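Local coordinates for molybdate binding protein II (Clostridium pasteurianum, PDB 1GUN), which binds molybdate at sites formed between the subunits of its hexameric assembly, and has been described as a molybdenum-pterin-binding protein, at residues A[16-21]-A[39-44]. Sequence-based numbering, arbitrary orientation.
Sequences LKKGVV and ISLDSV. With MOO (molybdate ion), chain G; MOO (molybdate ion), chain H.
Two molybdate sites of the hexamer are joined through this contact, in which the turn 19-21 after strand 7-18 meets the first turn of helix 41-47 by way of Val-21 and Leu-41. The amide N of Leu-41 donates a nearly straight bond to Val-21 O (2.9 Å, 175°), reaching it tilted from the carbonyl plane. Water 1 lies within hydrogen-bonding distance of the same oxygen and accepts from Asp-42 N, bridging the turn to the start of the helix. Leu-41 buries more surface in the contact than any other residue: with CG anti to the backbone N (chi1 180°), its side chain runs towards the turn and its two methyls diverge. CD2 rests near the carbonyl oxygens of Gly-19 and Val-20, while CD1 meets Lys-18 CG at 3.5 Å, the two side chains crossing at about a right angle. Beyond them, Leu-16 CD1 and Val-44 CG1 make a looser contact at 4.4 Å. In this TOBE domain of the OB clan, the contact holds the single helix, which follows strand 34-40, against the turn between strands 7-18 and 22-29. Each part also grips an anion. Val-21 N donates to O2 of the chain H molybdate at 2.9 Å, and that ion is ringed by the Val-21 and Thr-22 amides of three subunits. Across the contact, Ser-40 grips O1 of the chain G molybdate with both its N (2.8 Å) and its OG (2.9 Å). Ser-40 is also the N-cap of the helix, its OG accepting from Ser-43 N at 3.2 Å, a capping bond that probably helps to hold the hydroxyl beside the ion. Ser-4, Lys-60 and Ser-61 of the fourth subunit also donate hydrogen bonds to this molybdate.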
ATOM      1  N   LEU A  16      -1.625  21.242   8.714  1.00 20.56           N
ATOM      2  CA  LEU A  16      -0.316  20.598   8.728  1.00 20.50           C
ATOM      3  C   LEU A  16       0.052  20.267  10.172  1.00 21.53           C
ATOM      4  O   LEU A  16       0.138  21.199  10.988  1.00 21.84           O
ATOM      5  CB  LEU A  16       0.738  21.550   8.162  1.00 20.73           C
ATOM      6  CG  LEU A  16       2.173  21.062   8.356  1.00 23.00           C
ATOM      7  CD1 LEU A  16       2.300  19.659   7.801  1.00 23.24           C
ATOM      8  CD2 LEU A  16       3.167  22.023   7.695  1.00 27.34           C
ATOM      9  N   LYS A  17       0.191  18.978  10.505  1.00 20.91           N
ATOM     10  CA  LYS A  17       0.605  18.550  11.841  1.00 20.99           C
ATOM     11  C   LYS A  17       1.916  17.727  11.798  1.00 21.16           C
ATOM     12  O   LYS A  17       1.945  16.678  11.167  1.00 21.24           O
ATOM     13  CB  LYS A  17      -0.482  17.693  12.487  1.00 21.67           C
ATOM     14  CG  LYS A  17      -0.075  17.249  13.898  1.00 26.61           C
ATOM     15  CD  LYS A  17      -1.223  16.709  14.792  1.00 31.37           C
ATOM     16  CE  LYS A  17      -2.235  15.835  14.064  1.00 37.88           C
ATOM     17  NZ  LYS A  17      -2.873  14.759  14.897  1.00 36.84           N
ATOM     18  N   LYS A  18       2.954  18.128  12.539  1.00 20.36           N
ATOM     19  CA  LYS A  18       4.250  17.435  12.522  1.00 21.50           C
ATOM     20  C   LYS A  18       4.429  16.516  13.724  1.00 20.25           C
ATOM     21  O   LYS A  18       4.172  16.902  14.867  1.00 19.60           O
ATOM     22  CB  LYS A  18       5.401  18.447  12.469  1.00 21.45           C
ATOM     23  CG  LYS A  18       5.574  19.173  11.126  1.00 25.22           C
ATOM     24  CD  LYS A  18       6.559  20.364  11.179  1.00 28.01           C
ATOM     25  CE  LYS A  18       6.314  21.283   9.970  1.00 31.63           C
ATOM     26  NZ  LYS A  18       6.809  22.706   9.990  1.00 32.44           N
ATOM     27  N   GLY A  19       4.871  15.289  13.478  1.00 19.82           N
ATOM     28  CA  GLY A  19       5.057  14.305  14.539  1.00 19.12           C
ATOM     29  C   GLY A  19       6.545  14.048  14.667  1.00 18.31           C
ATOM     30  O   GLY A  19       7.360  14.872  14.260  1.00 17.90           O
ATOM     31  N   VAL A  20       6.967  12.940  15.266  1.00 17.31           N
ATOM     32  CA  VAL A  20       8.413  12.649  15.324  1.00 17.99           C
ATOM     33  C   VAL A  20       9.023  12.112  14.040  1.00 18.37           C
ATOM     34  O   VAL A  20      10.072  12.593  13.611  1.00 19.11           O
ATOM     35  CB  VAL A  20       8.730  11.693  16.506  1.00 17.58           C
ATOM     36  CG1 VAL A  20      10.240  11.434  16.647  1.00 17.83           C
ATOM     37  CG2 VAL A  20       8.171  12.349  17.772  1.00 18.03           C
ATOM     38  N   VAL A  21       8.340  11.133  13.433  1.00 17.87           N
ATOM     39  CA  VAL A  21       8.744  10.422  12.224  1.00 18.46           C
ATOM     40  C   VAL A  21       7.855  10.781  11.019  1.00 18.36           C
ATOM     41  O   VAL A  21       8.378  10.933   9.908  1.00 16.73           O
ATOM     42  CB  VAL A  21       8.732   8.889  12.467  1.00 19.30           C
ATOM     43  CG1 VAL A  21       8.863   8.090  11.158  1.00 20.13           C
ATOM     44  CG2 VAL A  21       9.847   8.475  13.460  1.00 21.93           C
ATOM     45  N   ILE A  39       2.827  11.382   5.495  1.00 15.72           N
ATOM     46  CA  ILE A  39       4.093  11.084   4.836  1.00 17.52           C
ATOM     47  C   ILE A  39       5.234  11.265   5.827  1.00 17.13           C
ATOM     48  O   ILE A  39       4.995  11.520   7.018  1.00 16.61           O
ATOM     49  CB  ILE A  39       4.338  12.068   3.663  1.00 17.76           C
ATOM     50  CG1 ILE A  39       4.111  13.496   4.154  1.00 20.16           C
ATOM     51  CG2 ILE A  39       3.441  11.729   2.453  1.00 20.10           C
ATOM     52  CD1 ILE A  39       4.669  14.598   3.253  1.00 25.38           C
ATOM     53  N   SER A  40       6.474  11.113   5.365  1.00 16.89           N
ATOM     54  CA  SER A  40       7.588  11.334   6.321  1.00 17.96           C
ATOM     55  C   SER A  40       7.760  12.788   6.634  1.00 19.00           C
ATOM     56  O   SER A  40       7.610  13.674   5.769  1.00 18.99           O
ATOM     57  CB  SER A  40       8.916  10.732   5.867  1.00 19.87           C
ATOM     58  OG  SER A  40       9.362  11.494   4.784  1.00 20.96           O
ATOM     59  N   LEU A  41       8.105  13.051   7.900  1.00 19.50           N
ATOM     60  CA  LEU A  41       8.393  14.395   8.353  1.00 21.00           C
ATOM     61  C   LEU A  41       9.511  14.944   7.472  1.00 22.30           C
ATOM     62  O   LEU A  41       9.499  16.116   7.089  1.00 21.27           O
ATOM     63  CB  LEU A  41       8.833  14.338   9.820  1.00 21.49           C
ATOM     64  CG  LEU A  41       9.161  15.751  10.342  1.00 25.32           C
ATOM     65  CD1 LEU A  41       8.028  16.754  10.340  1.00 24.96           C
ATOM     66  CD2 LEU A  41       9.763  15.633  11.726  1.00 27.83           C
ATOM     67  N   ASP A  42      10.480  14.116   7.098  1.00 22.63           N
ATOM     68  CA  ASP A  42      11.553  14.698   6.285  1.00 26.15           C
ATOM     69  C   ASP A  42      11.135  15.275   4.936  1.00 26.97           C
ATOM     70  O   ASP A  42      11.697  16.281   4.453  1.00 25.94           O
ATOM     71  CB  ASP A  42      12.657  13.663   6.090  1.00 27.88           C
ATOM     72  CG  ASP A  42      13.598  13.605   7.270  1.00 35.30           C
ATOM     73  OD1 ASP A  42      14.147  14.686   7.626  1.00 42.25           O
ATOM     74  OD2 ASP A  42      13.845  12.537   7.885  1.00 40.37           O
ATOM     75  N   SER A  43      10.189  14.593   4.291  1.00 26.85           N
ATOM     76  CA  SER A  43       9.689  15.071   3.010  1.00 27.24           C
ATOM     77  C   SER A  43       8.972  16.403   3.125  1.00 28.10           C
ATOM     78  O   SER A  43       9.073  17.243   2.239  1.00 27.97           O
ATOM     79  CB  SER A  43       8.760  14.032   2.400  1.00 27.19           C
ATOM     80  OG  SER A  43       9.531  12.922   1.992  1.00 29.66           O
ATOM     81  N   VAL A  44       8.241  16.603   4.214  1.00 29.22           N
ATOM     82  CA  VAL A  44       7.512  17.841   4.413  1.00 31.40           C
ATOM     83  C   VAL A  44       8.504  18.982   4.471  1.00 32.82           C
ATOM     84  O   VAL A  44       8.409  20.004   3.746  1.00 32.46           O
ATOM     85  CB  VAL A  44       6.721  17.774   5.746  1.00 30.76           C
ATOM     86  CG1 VAL A  44       6.403  19.180   6.263  1.00 32.75           C
ATOM     87  CG2 VAL A  44       5.483  16.957   5.550  1.00 31.03           C
TER
HETATM   88 MO   MOO G1069       6.835   9.196   2.096  0.25 30.54          MO
HETATM   89  O1  MOO G1069       7.436  10.714   2.744  1.00 26.98           O
HETATM   90  O2  MOO G1069       5.630   9.587   0.873  1.00 32.16           O
HETATM   91  O3  MOO G1069       6.143   8.199   3.382  1.00 16.67           O
HETATM   92  O4  MOO G1069       8.156   8.311   1.344  1.00 24.98           O
HETATM   93 MO   MOO H1070       4.730   9.320  15.187  0.50 31.94          MO
HETATM   94  O1  MOO H1070       5.148   7.632  15.417  1.00 30.34           O
HETATM   95  O2  MOO H1070       5.672  10.134  13.954  1.00 23.69           O
HETATM   96  O3  MOO H1070       3.019   9.683  15.037  1.00 25.52           O
HETATM   97  O4  MOO H1070       5.194  10.096  16.710  1.00 10.51           O
HETATM   98  O   HOH W   1      10.987  11.518   8.906  1.00 22.12           O